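Local coordinates for lipoprotein, putative (Bacillus anthracis, PDB 4NOH) that is a putative lipoprotein of unknown function, possibly lipid-binding, at residues R113-M118 / K159-H164; G10-V15 / V134-L139; G83-K88 / K99-E104. All blocks are in the same frame, centred on the assembly; numbering follows the deposited sequence. Where two conformers were deposited one is given.

All three contacts reach the same mixed sheet, at different places along it. Contact 1 is a surface contact in which a loop leans on residues of edge strand 162-166 and the turn before it, through side chains and waters, with no direct backbone bond between its segments. Contact 2 is partly buried: strand 134-142 pairs with the end of strand 5-10 and packs against the first turn of helix 12-21. It touches contact 1 through Lys135, which packs on Tyr115 and lies by Glu161. Contact 3, also partly buried and centred about 23 Å from the centre of contact 2, is parallel strand pairing with apolar packing. Met118 of 113-118 packs on Ala87 and Val85, joining contacts 1 and 3.

Contact 1: R113-M118 / K159-H164; sequences RKYTDM and KVEEAH
Lys114 and His164 make the apolar part of this contact. The aliphatic stem of the lysine lies over one face of the imidazole, with Lys114 CG 3.5 Å from the His164 ring centroid and only 8° off the normal, a CH-pi contact. With CG between its backbone N and carbonyl carbon (chi1 55°), His164 presents this ring face to Lys114, and Tyr9 holds His164 NE2 through its hydroxyl. Tyr115 packs more loosely on Glu162, its CD1 3.9 Å from the glutamate CB.

The one direct hydrogen bond between the segments runs from Tyr115 OH to Glu161 OE1, 2.6 Å. The carboxylate oxygen sits at the edge of the phenol ring, while the hydroxyl comes in 59° above the carboxylate plane. Glu161 was modelled in two conformers, so this bond describes one of them; in it OE2 points to Lys135, a pairing whose detail is doubtful.

Water carries the rest. Glu162 OE1 accepts from two waters: one, at 2.8 Å from OE1, also accepts from Lys114 NZ, and the other, at 2.7 Å from OE1, accepts from the backbone N of Tyr115. Glu162 OE2 takes the N-H of Ala163 on its anti lone pair and pairs with Lys155. Lys114 NZ and Glu162 OE1 stay 4.8 Å apart, linked by the shared water and not by a direct salt bridge.

Glu161 and Glu162 both face Tyr9, a classic beta bulge against strand 5-10, beside edge strand 162-166. The Tyr9 ring stacks with Tyr115 and meets that of His164 nearly parallel, placing the loop between strands 107-109 and 118-122 against this corner of the sheet.

Contact 2: G10-V15 / V134-L139; sequences GDETGV and VKTIGL
Asp11 OD1 is held by two partners: Lys135 NZ, in a salt bridge of 2.9 Å, and a water that also donates to Val134 O. The ammonium group approaches from above the carboxylate, 39° out of its plane; Glu161 in one of its conformers also lies by this ammonium, though too close for the detail to be trusted. Another water accepts the N-H of Glu12 and donates to Val134 O at 3.0 Å, so this carbonyl takes two water hydrogens beside the start of the helix.

The backbones meet at Gly10 and Thr136, an antiparallel hydrogen-bonded pair. Thr136 N gives an almost straight bond of 2.8 Å to Gly10 O, and Gly10 N returns one of 3.1 Å to Thr136 O.

Past the pair, Thr136 splits its two branches. OG1 lies 3.3 Å from Glu12 CB, while CG2, anti to the backbone N, turns to Val15 and comes 3.9 Å from its CG1. That same Val15 methyl rests over Gly138, 4.2 Å from its CA.

Strand 134-142 runs between strands 26-39 and 5-10. Helix 12-21 springs from the end of strand 5-10 and turns Val15 onto strand 134-142, where Met8 and Val160 also touch that valine.

Contact 3: G83-K88 / K99-E104; sequences GIVFAK and KKMKYE
Tyr103 reaches along the neighbouring strand to Ala87, its OH donating to Ala87 O at 2.7 Å. Its CG is anti to the backbone N (chi1 -175°), which carries the ring past Val85; the carbonyl oxygen of Ala87 lies at the ring's edge, yet the hydroxyl stands 37° above the carbonyl plane. Ala87 CB packs on CE1 of the same ring at 4.0 Å.

Val85 shares that face of the sheet with Tyr103 and meets Met101, a selenomethionine, about at right angles, Val85 CG1 against Met101 CB at 3.6 Å.

Across the sheet, Glu104 CG touches Ile84 CG2 at 3.6 Å, the two side chains again crossing perpendicularly. Glu104 CB packs on Phe86 CE1 at 3.6 Å, and the Glu104 carbonyl O lies at the edge of the Phe86 ring.

Beneath these side chains the backbones pair in parallel register. Lys102 gives its N-H to Gly83 O, and Val85 N donates to Lys102 O at 2.8 Å, thereby bracketing Ile84; Glu104 N then donates to Val85 O at 2.9 Å. Such bonding to the residues flanking a partner is the signature of parallel strands. Here it unites strands 84-86 and 99-103 toward one end of the mixed sheet, where short strand 95-96 lies outermost.

Contact 1: R113-M118 / K159-H164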
ATOM      1  N   ARG A 113      -6.485   3.982  -6.098  1.00 13.75           N
ATOM      2  CA  ARG A 113      -5.087   3.910  -6.463  1.00 13.19           C
ATOM      3  C   ARG A 113      -4.391   5.187  -6.053  1.00 13.35           C
ATOM      4  O   ARG A 113      -4.618   6.247  -6.636  1.00 16.10           O
ATOM      5  CB  ARG A 113      -4.975   3.751  -7.960  1.00 14.27           C
ATOM      6  CG  ARG A 113      -3.543   3.438  -8.416  1.00 14.32           C
ATOM      7  CD  ARG A 113      -3.389   3.403  -9.938  1.00 15.15           C
ATOM      8  NE  ARG A 113      -4.524   2.643 -10.416  1.00 16.84           N
ATOM      9  CZ  ARG A 113      -4.612   1.325 -10.360  1.00 15.61           C
ATOM     10  NH1 ARG A 113      -3.549   0.579 -10.061  1.00 15.39           N
ATOM     11  NH2 ARG A 113      -5.760   0.760 -10.629  1.00 15.80           N
ATOM     12  N   LYS A 114      -3.568   5.121  -5.031  1.00 12.62           N
ATOM     13  CA  LYS A 114      -2.862   6.284  -4.524  1.00 12.95           C
ATOM     14  C   LYS A 114      -1.383   5.949  -4.373  1.00 12.88           C
ATOM     15  O   LYS A 114      -1.023   4.800  -4.146  1.00 12.94           O
ATOM     16  CB  LYS A 114      -3.455   6.695  -3.167  1.00 14.06           C
ATOM     17  CG  LYS A 114      -4.878   7.185  -3.234  1.00 15.70           C
ATOM     18  CD  LYS A 114      -5.005   8.519  -3.922  1.00 18.03           C
ATOM     19  CE  LYS A 114      -6.436   8.987  -3.939  1.00 19.69           C
ATOM     20  NZ  LYS A 114      -6.618  10.310  -4.611  1.00 20.85           N
ATOM     21  N   TYR A 115      -0.540   6.975  -4.545  1.00 13.87           N
ATOM     22  CA  TYR A 115       0.910   6.905  -4.302  1.00 14.54           C
ATOM     23  C   TYR A 115       1.746   6.176  -5.349  1.00 15.42           C
ATOM     24  O   TYR A 115       2.942   6.423  -5.475  1.00 17.54           O
ATOM     25  CB  TYR A 115       1.204   6.325  -2.918  1.00 14.50           C
ATOM     26  CG  TYR A 115       2.611   6.597  -2.399  1.00 15.07           C
ATOM     27  CD1 TYR A 115       3.014   7.889  -2.139  1.00 16.22           C
ATOM     28  CD2 TYR A 115       3.493   5.556  -2.082  1.00 15.61           C
ATOM     29  CE1 TYR A 115       4.265   8.147  -1.637  1.00 16.87           C
ATOM     30  CE2 TYR A 115       4.761   5.828  -1.561  1.00 17.35           C
ATOM     31  CZ  TYR A 115       5.111   7.135  -1.347  1.00 17.98           C
ATOM     32  OH  TYR A 115       6.351   7.458  -0.837  1.00 24.53           O
ATOM     33  N   THR A 116       1.107   5.339  -6.144  1.00 14.55           N
ATOM     34  CA  THR A 116       1.819   4.553  -7.128  1.00 14.56           C
ATOM     35  C   THR A 116       0.892   4.228  -8.294  1.00 15.66           C
ATOM     36  O   THR A 116      -0.290   4.538  -8.250  1.00 16.16           O
ATOM     37  CB  THR A 116       2.308   3.250  -6.452  1.00 14.09           C
ATOM     38  OG1 THR A 116       3.160   2.516  -7.338  1.00 13.62           O
ATOM     39  CG2 THR A 116       1.152   2.393  -6.009  1.00 15.03           C
ATOM     40  N   ASP A 117       1.457   3.671  -9.365  1.00 14.68           N
ATOM     41  CA  ASP A 117       0.676   3.169 -10.471  1.00 15.40           C
ATOM     42  C   ASP A 117       0.411   1.658 -10.323  1.00 14.39           C
ATOM     43  O   ASP A 117      -0.708   1.186 -10.569  1.00 15.60           O
ATOM     44  CB  ASP A 117       1.410   3.420 -11.772  1.00 16.55           C
ATOM     45  CG  ASP A 117       1.580   4.863 -12.048  1.00 18.81           C
ATOM     46  OD1 ASP A 117       0.545   5.526 -12.304  1.00 21.58           O
ATOM     47  OD2 ASP A 117       2.723   5.340 -12.134  1.00 18.86           O
HETATM   48  N   MSE A 118       1.439   0.905  -9.928  1.00 14.73           N
HETATM   49  CA  MSE A 118       1.372  -0.563  -9.811  1.00 14.15           C
HETATM   50  C   MSE A 118       1.870  -0.968  -8.450  1.00 13.09           C
HETATM   51  O   MSE A 118       2.529  -0.191  -7.728  1.00 13.35           O
HETATM   52  CB  MSE A 118       2.270  -1.239 -10.856  1.00 15.88           C
HETATM   53  CG  MSE A 118       1.914  -0.703 -12.220  1.00 18.28           C
HETATM   54 SE   MSE A 118       2.884  -1.695 -13.592  1.00 24.54          SE
HETATM   55  CE  MSE A 118       4.665  -0.926 -13.277  1.00 26.71           C
ATOM     56  N   LYS A 159       4.035  16.049   6.459  1.00 17.19           N
ATOM     57  CA  LYS A 159       4.614  14.875   7.129  1.00 17.33           C
ATOM     58  C   LYS A 159       4.519  13.647   6.252  1.00 15.68           C
ATOM     59  O   LYS A 159       5.488  12.870   6.140  1.00 16.42           O
ATOM     60  CB  LYS A 159       3.954  14.650   8.486  1.00 18.53           C
ATOM     61  CG  LYS A 159       4.212  15.788   9.466  1.00 22.16           C
ATOM     62  CD  LYS A 159       3.490  15.581  10.787  1.00 26.37           C
ATOM     63  CE  LYS A 159       3.692  16.747  11.728  1.00 30.84           C
ATOM     64  NZ  LYS A 159       2.812  16.578  12.917  1.00 34.84           N
ATOM     65  N   VAL A 160       3.365  13.456   5.614  1.00 14.61           N
ATOM     66  CA  VAL A 160       3.222  12.330   4.701  1.00 14.05           C
ATOM     67  C   VAL A 160       3.032  12.840   3.282  1.00 15.37           C
ATOM     68  O   VAL A 160       2.578  13.972   3.061  1.00 17.12           O
ATOM     69  CB  VAL A 160       2.079  11.399   5.080  1.00 14.01           C
ATOM     70  CG1 VAL A 160       2.332  10.821   6.457  1.00 13.87           C
ATOM     71  CG2 VAL A 160       0.738  12.091   5.012  1.00 14.64           C
ATOM     72  N   GLU A 161       3.426  11.975   2.338  0.60 15.48           N
ATOM     73  CA  GLU A 161       3.400  12.259   0.888  0.60 16.80           C
ATOM     74  C   GLU A 161       2.011  12.121   0.245  0.60 16.37           C
ATOM     75  O   GLU A 161       1.709  12.792  -0.762  0.60 18.15           O
ATOM     76  CB  GLU A 161       4.407  11.333   0.178  0.60 18.10           C
ATOM     77  CG  GLU A 161       5.840  11.552   0.677  0.60 19.61           C
ATOM     78  CD  GLU A 161       6.891  10.653   0.065  0.60 22.65           C
ATOM     79  OE1 GLU A 161       6.670  10.074  -1.016  0.60 25.89           O
ATOM     80  OE2 GLU A 161       7.980  10.551   0.677  0.60 24.78           O
ATOM     81  N   GLU A 162       1.170  11.260   0.828  1.00 14.60           N
ATOM     82  CA  GLU A 162      -0.150  11.004   0.309  1.00 15.37           C
ATOM     83  C   GLU A 162      -0.990  10.359   1.400  1.00 13.32           C
ATOM     84  O   GLU A 162      -0.465   9.754   2.326  1.00 12.95           O
ATOM     85  CB  GLU A 162      -0.031  10.063  -0.899  1.00 16.20           C
ATOM     86  CG  GLU A 162      -1.342   9.730  -1.605  1.00 17.68           C
ATOM     87  CD  GLU A 162      -2.101  10.957  -2.094  1.00 19.67           C
ATOM     88  OE1 GLU A 162      -2.098  11.217  -3.318  1.00 24.00           O
ATOM     89  OE2 GLU A 162      -2.670  11.702  -1.257  1.00 20.38           O
ATOM     90  N   ALA A 163      -2.300  10.556   1.314  1.00 13.76           N
ATOM     91  CA  ALA A 163      -3.229   9.994   2.273  1.00 12.94           C
ATOM     92  C   ALA A 163      -4.604   9.922   1.656  1.00 13.43           C
ATOM     93  O   ALA A 163      -4.958  10.737   0.818  1.00 14.98           O
ATOM     94  CB  ALA A 163      -3.262  10.817   3.557  1.00 13.36           C
ATOM     95  N   HIS A 164      -5.382   8.918   2.062  1.00 12.66           N
ATOM     96  CA  HIS A 164      -6.743   8.766   1.585  1.00 13.49           C
ATOM     97  C   HIS A 164      -7.608   8.077   2.613  1.00 13.52           C
ATOM     98  O   HIS A 164      -7.108   7.307   3.455  1.00 12.93           O
ATOM     99  CB  HIS A 164      -6.829   8.095   0.186  1.00 13.82           C
ATOM    100  CG  HIS A 164      -6.143   6.763   0.053  1.00 13.40           C
ATOM    101  ND1 HIS A 164      -6.737   5.699  -0.586  1.00 14.43           N
ATOM    102  CD2 HIS A 164      -4.897   6.351   0.380  1.00 13.31           C
ATOM    103  CE1 HIS A 164      -5.888   4.681  -0.630  1.00 13.70           C
ATOM    104  NE2 HIS A 164      -4.756   5.062  -0.079  1.00 12.87           N
TER
HETATM  105  O   HOH W   1      -4.604  12.374  -3.605  1.00 27.37           O
HETATM  106  O   HOH W   2      -1.528   9.548  -5.361  1.00 22.75           O

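Contact 2: G10-V15 / V134-L139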
ATOM      1  N   GLY A  10       4.603   7.466   3.021  1.00 13.49           N
ATOM      2  CA  GLY A  10       5.715   8.430   3.128  1.00 14.27           C
ATOM      3  C   GLY A  10       6.880   7.835   3.838  1.00 14.16           C
ATOM      4  O   GLY A  10       7.046   6.609   3.916  1.00 15.26           O
ATOM      5  N   ASP A  11       7.765   8.693   4.300  1.00 15.12           N
ATOM      6  CA  ASP A  11       8.868   8.201   5.105  1.00 16.27           C
ATOM      7  C   ASP A  11       8.336   7.733   6.434  1.00 15.91           C
ATOM      8  O   ASP A  11       7.394   8.308   6.963  1.00 14.35           O
ATOM      9  CB  ASP A  11       9.904   9.318   5.368  1.00 19.69           C
ATOM     10  CG  ASP A  11      10.924   9.443   4.284  1.00 25.88           C
ATOM     11  OD1 ASP A  11      10.796   8.792   3.195  1.00 29.19           O
ATOM     12  OD2 ASP A  11      11.908  10.173   4.574  1.00 28.97           O
ATOM     13  N   GLU A  12       8.969   6.706   7.000  1.00 15.54           N
ATOM     14  CA  GLU A  12       8.573   6.217   8.307  1.00 17.29           C
ATOM     15  C   GLU A  12       8.423   7.341   9.312  1.00 16.01           C
ATOM     16  O   GLU A  12       7.465   7.362  10.076  1.00 14.72           O
ATOM     17  CB  GLU A  12       9.544   5.147   8.853  1.00 19.51           C
ATOM     18  CG  GLU A  12       9.063   4.572  10.204  1.00 23.19           C
ATOM     19  CD  GLU A  12       9.936   3.455  10.779  1.00 30.59           C
ATOM     20  OE1 GLU A  12      10.909   3.048  10.119  1.00 38.19           O
ATOM     21  OE2 GLU A  12       9.637   2.980  11.905  1.00 38.07           O
ATOM     22  N   THR A  13       9.345   8.302   9.313  1.00 15.65           N
ATOM     23  CA  THR A  13       9.285   9.332  10.340  1.00 16.36           C
ATOM     24  C   THR A  13       8.051  10.209  10.174  1.00 15.25           C
ATOM     25  O   THR A  13       7.419  10.561  11.146  1.00 15.63           O
ATOM     26  CB  THR A  13      10.531  10.184  10.474  1.00 19.77           C
ATOM     27  OG1 THR A  13      10.391  10.974  11.666  1.00 21.68           O
ATOM     28  CG2 THR A  13      10.716  11.035   9.277  1.00 19.17           C
ATOM     29  N   GLY A  14       7.682  10.518   8.941  1.00 14.46           N
ATOM     30  CA  GLY A  14       6.517  11.342   8.717  1.00 14.03           C
ATOM     31  C   GLY A  14       5.231  10.625   9.084  1.00 13.35           C
ATOM     32  O   GLY A  14       4.318  11.212   9.655  1.00 14.20           O
ATOM     33  N   VAL A  15       5.159   9.334   8.756  1.00 13.17           N
ATOM     34  CA  VAL A  15       3.995   8.526   9.093  1.00 13.33           C
ATOM     35  C   VAL A  15       3.898   8.427  10.604  1.00 12.88           C
ATOM     36  O   VAL A  15       2.825   8.646  11.196  1.00 12.98           O
ATOM     37  CB  VAL A  15       4.079   7.118   8.451  1.00 13.46           C
ATOM     38  CG1 VAL A  15       2.996   6.206   9.011  1.00 13.90           C
ATOM     39  CG2 VAL A  15       4.015   7.233   6.949  1.00 15.01           C
ATOM     40  N   VAL A 134      13.065   2.771   0.796  1.00 27.17           N
ATOM     41  CA  VAL A 134      12.025   2.228   1.640  1.00 24.10           C
ATOM     42  C   VAL A 134      11.046   3.337   2.052  1.00 22.77           C
ATOM     43  O   VAL A 134      11.412   4.478   2.362  1.00 24.00           O
ATOM     44  CB  VAL A 134      12.612   1.509   2.883  1.00 27.06           C
ATOM     45  CG1 VAL A 134      11.525   1.145   3.863  1.00 27.95           C
ATOM     46  CG2 VAL A 134      13.372   0.248   2.491  1.00 27.87           C
ATOM     47  N   LYS A 135       9.775   2.986   2.035  1.00 18.27           N
ATOM     48  CA  LYS A 135       8.711   3.885   2.394  1.00 17.04           C
ATOM     49  C   LYS A 135       7.799   3.107   3.326  1.00 16.19           C
ATOM     50  O   LYS A 135       7.818   1.868   3.363  1.00 16.83           O
ATOM     51  CB  LYS A 135       7.926   4.361   1.153  1.00 18.82           C
ATOM     52  CG  LYS A 135       8.696   5.318   0.227  1.00 20.48           C
ATOM     53  CD  LYS A 135       8.856   6.714   0.856  1.00 22.45           C
ATOM     54  CE  LYS A 135       9.463   7.733  -0.104  1.00 24.80           C
ATOM     55  NZ  LYS A 135       9.728   9.047   0.555  1.00 26.92           N
ATOM     56  N   THR A 136       7.009   3.830   4.085  1.00 14.57           N
ATOM     57  CA  THR A 136       6.048   3.245   4.998  1.00 14.16           C
ATOM     58  C   THR A 136       4.621   3.506   4.531  1.00 13.71           C
ATOM     59  O   THR A 136       4.291   4.622   4.094  1.00 14.83           O
ATOM     60  CB  THR A 136       6.245   3.819   6.417  1.00 15.41           C
ATOM     61  OG1 THR A 136       7.526   3.409   6.888  1.00 19.65           O
ATOM     62  CG2 THR A 136       5.140   3.338   7.356  1.00 16.83           C
ATOM     63  N   ILE A 137       3.798   2.470   4.571  1.00 13.43           N
ATOM     64  CA  ILE A 137       2.388   2.560   4.329  1.00 13.09           C
ATOM     65  C   ILE A 137       1.757   2.381   5.677  1.00 12.81           C
ATOM     66  O   ILE A 137       1.906   1.338   6.305  1.00 12.85           O
ATOM     67  CB  ILE A 137       1.877   1.432   3.408  1.00 13.94           C
ATOM     68  CG1 ILE A 137       2.609   1.411   2.057  1.00 16.22           C
ATOM     69  CG2 ILE A 137       0.369   1.512   3.222  1.00 14.61           C
ATOM     70  CD1 ILE A 137       2.680   0.031   1.470  1.00 19.79           C
ATOM     71  N   GLY A 138       1.055   3.403   6.130  1.00 12.33           N
ATOM     72  CA  GLY A 138       0.415   3.362   7.415  1.00 12.56           C
ATOM     73  C   GLY A 138      -1.090   3.372   7.319  1.00 12.53           C
ATOM     74  O   GLY A 138      -1.672   4.060   6.492  1.00 13.11           O
ATOM     75  N   LEU A 139      -1.737   2.543   8.108  1.00 13.33           N
ATOM     76  CA  LEU A 139      -3.165   2.518   8.231  1.00 13.30           C
ATOM     77  C   LEU A 139      -3.496   2.967   9.642  1.00 13.47           C
ATOM     78  O   LEU A 139      -3.025   2.384  10.590  1.00 13.74           O
ATOM     79  CB  LEU A 139      -3.743   1.118   7.981  1.00 14.73           C
ATOM     80  CG  LEU A 139      -5.216   0.992   8.346  1.00 16.65           C
ATOM     81  CD1 LEU A 139      -6.065   1.903   7.466  1.00 16.21           C
ATOM     82  CD2 LEU A 139      -5.719  -0.454   8.303  1.00 18.98           C
TER
HETATM   83  O   HOH W   3      12.136   7.395   1.684  1.00 36.40           O
HETATM   84  O   HOH W   4      10.957   5.341   5.213  1.00 25.36           O

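Contact 3: G83-K88 / K99-E104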
ATOM      1  N   GLY A  83       7.308 -13.635  -8.807  1.00 17.80           N
ATOM      2  CA  GLY A  83       6.701 -12.506  -8.113  1.00 16.76           C
ATOM      3  C   GLY A  83       5.467 -12.067  -8.887  1.00 15.56           C
ATOM      4  O   GLY A  83       5.253 -12.531  -9.998  1.00 16.39           O
ATOM      5  N   ILE A  84       4.683 -11.157  -8.310  1.00 14.19           N
ATOM      6  CA  ILE A  84       3.432 -10.743  -8.936  1.00 14.19           C
ATOM      7  C   ILE A  84       3.305  -9.257  -9.001  1.00 14.50           C
ATOM      8  O   ILE A  84       3.945  -8.537  -8.232  1.00 13.21           O
ATOM      9  CB  ILE A  84       2.188 -11.280  -8.170  1.00 14.67           C
ATOM     10  CG1 ILE A  84       2.067 -10.723  -6.744  1.00 14.21           C
ATOM     11  CG2 ILE A  84       2.221 -12.817  -8.153  1.00 15.11           C
ATOM     12  CD1 ILE A  84       0.803 -11.118  -6.005  1.00 15.30           C
ATOM     13  N   VAL A  85       2.467  -8.816  -9.934  1.00 13.81           N
ATOM     14  CA  VAL A  85       2.193  -7.388 -10.046  1.00 14.19           C
ATOM     15  C   VAL A  85       0.715  -7.150 -10.208  1.00 13.70           C
ATOM     16  O   VAL A  85       0.018  -7.910 -10.881  1.00 15.04           O
ATOM     17  CB  VAL A  85       3.005  -6.721 -11.193  1.00 14.89           C
ATOM     18  CG1 VAL A  85       2.715  -7.354 -12.563  1.00 16.75           C
ATOM     19  CG2 VAL A  85       2.775  -5.203 -11.205  1.00 16.39           C
ATOM     20  N   PHE A  86       0.235  -6.110  -9.531  1.00 13.60           N
ATOM     21  CA  PHE A  86      -1.124  -5.629  -9.633  1.00 14.02           C
ATOM     22  C   PHE A  86      -1.092  -4.285 -10.363  1.00 14.19           C
ATOM     23  O   PHE A  86      -0.315  -3.414 -10.010  1.00 14.42           O
ATOM     24  CB  PHE A  86      -1.717  -5.389  -8.260  1.00 14.10           C
ATOM     25  CG  PHE A  86      -1.841  -6.635  -7.412  1.00 14.11           C
ATOM     26  CD1 PHE A  86      -2.677  -7.670  -7.800  1.00 15.55           C
ATOM     27  CD2 PHE A  86      -1.193  -6.720  -6.181  1.00 14.62           C
ATOM     28  CE1 PHE A  86      -2.854  -8.772  -6.987  1.00 15.24           C
ATOM     29  CE2 PHE A  86      -1.366  -7.838  -5.372  1.00 14.71           C
ATOM     30  CZ  PHE A  86      -2.176  -8.863  -5.791  1.00 15.77           C
ATOM     31  N   ALA A  87      -1.949  -4.115 -11.363  1.00 15.21           N
ATOM     32  CA  ALA A  87      -2.033  -2.858 -12.104  1.00 15.49           C
ATOM     33  C   ALA A  87      -3.417  -2.706 -12.729  1.00 16.92           C
ATOM     34  O   ALA A  87      -4.183  -3.664 -12.813  1.00 16.18           O
ATOM     35  CB  ALA A  87      -0.973  -2.809 -13.167  1.00 16.48           C
ATOM     36  N   LYS A  88      -3.725  -1.494 -13.188  1.00 17.64           N
ATOM     37  CA  LYS A  88      -5.031  -1.201 -13.767  1.00 21.08           C
ATOM     38  C   LYS A  88      -5.330  -2.055 -14.992  1.00 21.96           C
ATOM     39  O   LYS A  88      -6.469  -2.474 -15.196  1.00 25.47           O
ATOM     40  CB  LYS A  88      -5.095   0.268 -14.141  1.00 23.54           C
ATOM     41  CG  LYS A  88      -6.399   0.668 -14.793  1.00 29.73           C
ATOM     42  CD  LYS A  88      -6.334   2.089 -15.313  1.00 32.98           C
ATOM     43  CE  LYS A  88      -7.603   2.437 -16.075  1.00 37.05           C
ATOM     44  NZ  LYS A  88      -8.791   2.304 -15.189  1.00 37.96           N
ATOM     45  N   LYS A  99      13.802  -9.578 -12.795  1.00 30.39           N
ATOM     46  CA  LYS A  99      12.785 -10.625 -12.686  1.00 31.45           C
ATOM     47  C   LYS A  99      11.435 -10.151 -13.253  1.00 27.73           C
ATOM     48  O   LYS A  99      10.965  -9.076 -12.895  1.00 25.99           O
ATOM     49  CB  LYS A  99      12.595 -10.991 -11.217  1.00 31.90           C
ATOM     50  CG  LYS A  99      13.858 -11.488 -10.509  1.00 36.28           C
ATOM     51  CD  LYS A  99      14.324 -12.814 -11.060  1.00 40.23           C
ATOM     52  CE  LYS A  99      15.523 -13.324 -10.280  1.00 43.35           C
ATOM     53  NZ  LYS A  99      15.936 -14.669 -10.752  1.00 47.06           N
ATOM     54  N   LYS A 100      10.821 -10.959 -14.119  1.00 26.62           N
ATOM     55  CA  LYS A 100       9.533 -10.625 -14.727  1.00 27.40           C
ATOM     56  C   LYS A 100       8.396 -10.992 -13.758  1.00 24.59           C
ATOM     57  O   LYS A 100       8.371 -12.089 -13.193  1.00 26.14           O
ATOM     58  CB  LYS A 100       9.360 -11.368 -16.052  1.00 32.76           C
ATOM     59  CG  LYS A 100       8.101 -11.005 -16.829  1.00 35.31           C
ATOM     60  CD  LYS A 100       8.078 -11.622 -18.231  1.00 40.63           C
ATOM     61  CE  LYS A 100       9.217 -11.137 -19.120  1.00 43.21           C
ATOM     62  NZ  LYS A 100       9.174  -9.669 -19.375  1.00 45.90           N
HETATM   63  N   MSE A 101       7.507 -10.038 -13.503  1.00 20.93           N
HETATM   64  CA  MSE A 101       6.388 -10.261 -12.622  1.00 19.83           C
HETATM   65  C   MSE A 101       5.223 -10.868 -13.352  1.00 19.98           C
HETATM   66  O   MSE A 101       5.030 -10.653 -14.551  1.00 21.91           O
HETATM   67  CB  MSE A 101       5.897  -8.915 -12.073  1.00 18.10           C
HETATM   68  CG  MSE A 101       6.952  -8.125 -11.283  1.00 17.38           C
HETATM   69 SE   MSE A 101       7.450  -8.979  -9.571  1.00 18.78          SE
HETATM   70  CE  MSE A 101       9.170  -9.715 -10.173  1.00 19.49           C
ATOM     71  N   LYS A 102       4.424 -11.626 -12.621  1.00 19.03           N
ATOM     72  CA  LYS A 102       3.205 -12.217 -13.155  1.00 20.48           C
ATOM     73  C   LYS A 102       2.018 -11.313 -12.850  1.00 18.75           C
ATOM     74  O   LYS A 102       1.801 -10.943 -11.691  1.00 16.52           O
ATOM     75  CB  LYS A 102       2.974 -13.544 -12.474  1.00 24.41           C
ATOM     76  CG  LYS A 102       1.791 -14.324 -12.961  1.00 30.09           C
ATOM     77  CD  LYS A 102       1.417 -15.428 -11.973  1.00 35.42           C
ATOM     78  CE  LYS A 102       2.602 -16.232 -11.489  1.00 37.77           C
ATOM     79  NZ  LYS A 102       2.111 -17.263 -10.539  1.00 40.28           N
ATOM     80  N   TYR A 103       1.225 -10.990 -13.871  1.00 19.46           N
ATOM     81  CA  TYR A 103       0.064 -10.116 -13.634  1.00 18.48           C
ATOM     82  C   TYR A 103      -1.021 -10.828 -12.833  1.00 19.00           C
ATOM     83  O   TYR A 103      -1.459 -11.926 -13.218  1.00 21.45           O
ATOM     84  CB  TYR A 103      -0.534  -9.623 -14.952  1.00 20.22           C
ATOM     85  CG  TYR A 103      -1.652  -8.640 -14.779  1.00 20.35           C
ATOM     86  CD1 TYR A 103      -1.400  -7.369 -14.273  1.00 19.36           C
ATOM     87  CD2 TYR A 103      -2.970  -8.962 -15.129  1.00 21.50           C
ATOM     88  CE1 TYR A 103      -2.409  -6.454 -14.108  1.00 19.35           C
ATOM     89  CE2 TYR A 103      -3.992  -8.041 -14.963  1.00 21.52           C
ATOM     90  CZ  TYR A 103      -3.702  -6.788 -14.458  1.00 20.83           C
ATOM     91  OH  TYR A 103      -4.726  -5.856 -14.304  1.00 20.39           O
ATOM     92  N   GLU A 104      -1.499 -10.177 -11.765  1.00 17.99           N
ATOM     93  CA  GLU A 104      -2.544 -10.743 -10.905  1.00 18.35           C
ATOM     94  C   GLU A 104      -3.781  -9.847 -10.741  1.00 19.60           C
ATOM     95  O   GLU A 104      -4.515  -9.997  -9.788  1.00 22.43           O
ATOM     96  CB  GLU A 104      -1.979 -11.156  -9.546  1.00 19.24           C
ATOM     97  CG  GLU A 104      -1.036 -12.346  -9.617  1.00 20.16           C
ATOM     98  CD  GLU A 104      -1.727 -13.680  -9.818  1.00 24.98           C
ATOM     99  OE1 GLU A 104      -2.977 -13.752  -9.904  1.00 29.11           O
ATOM    100  OE2 GLU A 104      -1.003 -14.688  -9.889  1.00 27.51           O
TER
HETATM  101  O   HOH W   5       6.674 -13.889 -12.247  1.00 36.70           O